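PDB 4R78: choline kinase from Streptococcus pneumoniae, which probably phosphorylates choline, a kinase with a protein kinase-like fold captured here with adenosine monophosphate in its nucleotide pocket. Local coordinates for residues T253-H257 and E258-I262. Sequence-based numbering, arbitrary orientation.
Sequences TPVSH and EKIAI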
loop_
_atom_site.group_PDB
_atom_site.type_symbol
_atom_site.label_atom_id
_atom_site.label_comp_id
_atom_site.label_asym_id
_atom_site.label_seq_id
_atom_site.Cartn_x
_atom_site.Cartn_y
_atom_site.Cartn_z
ATOM N N THR A 253 13.879 -6.423 -15.346
ATOM C CA THR A 253 13.737 -5.574 -14.156
ATOM C C THR A 253 14.999 -4.739 -13.905
ATOM O O THR A 253 15.718 -4.975 -12.931
ATOM C CB THR A 253 13.364 -6.388 -12.879
ATOM O OG1 THR A 253 14.288 -7.470 -12.691
ATOM C CG2 THR A 253 11.948 -6.937 -12.978
ATOM N N PRO A 254 15.273 -3.755 -14.785
ATOM C CA PRO A 254 16.449 -2.911 -14.579
ATOM C C PRO A 254 16.303 -2.036 -13.333
ATOM O O PRO A 254 15.183 -1.791 -12.870
ATOM C CB PRO A 254 16.477 -2.042 -15.839
ATOM C CG PRO A 254 15.051 -1.970 -16.271
ATOM C CD PRO A 254 14.499 -3.329 -15.967
ATOM N N VAL A 255 17.432 -1.573 -12.808
ATOM C CA VAL A 255 17.470 -0.776 -11.584
ATOM C C VAL A 255 18.027 0.622 -11.847
ATOM O O VAL A 255 19.017 0.782 -12.567
ATOM C CB VAL A 255 18.323 -1.492 -10.496
ATOM C CG1 VAL A 255 18.642 -0.561 -9.322
ATOM C CG2 VAL A 255 17.621 -2.760 -10.017
ATOM N N SER A 256 17.381 1.625 -11.259
ATOM C CA SER A 256 17.862 3.005 -11.269
ATOM C C SER A 256 17.917 3.528 -9.837
ATOM O O SER A 256 16.876 3.744 -9.214
ATOM C CB SER A 256 16.946 3.892 -12.115
ATOM O OG SER A 256 17.210 5.272 -11.891
ATOM N N HIS A 257 19.129 3.736 -9.325
ATOM C CA HIS A 257 19.321 4.254 -7.971
ATOM C C HIS A 257 18.737 5.653 -7.805
ATOM O O HIS A 257 18.168 5.959 -6.761
ATOM C CB HIS A 257 20.804 4.252 -7.585
ATOM C CG HIS A 257 21.355 2.888 -7.307
ATOM N ND1 HIS A 257 21.715 2.011 -8.307
ATOM C CD2 HIS A 257 21.612 2.253 -6.139
ATOM C CE1 HIS A 257 22.172 0.895 -7.768
ATOM N NE2 HIS A 257 22.119 1.015 -6.455
ATOM N N GLU A 258 18.868 6.493 -8.832
ATOM C CA GLU A 258 18.342 7.855 -8.756
ATOM C C GLU A 258 16.820 7.880 -8.659
ATOM O O GLU A 258 16.264 8.650 -7.872
ATOM C CB GLU A 258 18.824 8.730 -9.919
ATOM C CG GLU A 258 18.480 10.205 -9.710
ATOM C CD GLU A 258 18.968 11.128 -10.810
ATOM O OE1 GLU A 258 19.645 10.663 -11.751
ATOM O OE2 GLU A 258 18.670 12.338 -10.719
ATOM N N LYS A 259 16.151 7.033 -9.439
ATOM C CA LYS A 259 14.691 6.944 -9.376
ATOM C C LYS A 259 14.238 6.501 -7.987
ATOM O O LYS A 259 13.280 7.043 -7.449
ATOM C CB LYS A 259 14.137 5.997 -10.442
ATOM C CG LYS A 259 14.040 6.586 -11.836
ATOM C CD LYS A 259 13.483 5.542 -12.784
ATOM C CE LYS A 259 13.216 6.109 -14.154
ATOM N NZ LYS A 259 12.800 5.014 -15.083
ATOM N N ILE A 260 14.932 5.521 -7.411
ATOM C CA ILE A 260 14.630 5.080 -6.055
ATOM C C ILE A 260 14.703 6.258 -5.077
ATOM O O ILE A 260 13.792 6.457 -4.273
ATOM C CB ILE A 260 15.546 3.910 -5.616
ATOM C CG1 ILE A 260 15.217 2.658 -6.434
ATOM C CG2 ILE A 260 15.390 3.614 -4.116
ATOM C CD1 ILE A 260 16.242 1.544 -6.304
ATOM N N ALA A 261 15.776 7.042 -5.165
ATOM C CA ALA A 261 15.960 8.188 -4.277
ATOM C C ALA A 261 14.823 9.204 -4.431
ATOM O O ALA A 261 14.302 9.723 -3.440
ATOM C CB ALA A 261 17.315 8.846 -4.532
ATOM N N ILE A 262 14.436 9.470 -5.677
ATOM C CA ILE A 262 13.351 10.405 -5.974
ATOM C C ILE A 262 12.005 9.903 -5.443
ATOM O O ILE A 262 11.260 10.662 -4.819
ATOM C CB ILE A 262 13.280 10.730 -7.489
ATOM C CG1 ILE A 262 14.512 11.548 -7.899
ATOM C CG2 ILE A 262 11.991 11.480 -7.825
ATOM C CD1 ILE A 262 14.743 11.672 -9.401
#
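S256 turns its hydroxyl back onto the first turn of the helix it precedes, where OG accepts from the backbone N of K259 at 3.2 Å, with an N-H...O angle of 162°. The rotation about CA-CB explains this reach: OG stands opposite the serine's own N (chi1 166°), on the carbonyl side, facing the amide of K259. The same oxygen lies against the root of the K259 side chain, 3.4 Å from CG, while S256 CB rests 3.9 Å from K259 CD, so the lysine's methylene chain passes alongside the serine. Here is a clear N-cap, a serine side chain accepting from an amide in the first turn. It stands at the start of helix 257-280 of this choline kinase, at the end of the loop from helix 238-248. Regular helical bonding follows at once: I260 N donates to S256 O at 3.2 Å, and A261 N to H257 O at 3.1 Å. Against that S256 carbonyl oxygen lies the I260 side chain, with CG1 3.4 Å away, and its CD1 continues to a loose apolar touch on V255 CG1 at 4.4 Å. Fully extended beyond CG, K259 carries NZ away from the cap to salt bridges with D222 and D189. E258, whose CB points away from the preceding segment, uses OE2 for a salt bridge with R182 and a hydrogen bond with Y303 OH, whereas H257 NE2 bonds to E242 on helix 238-248.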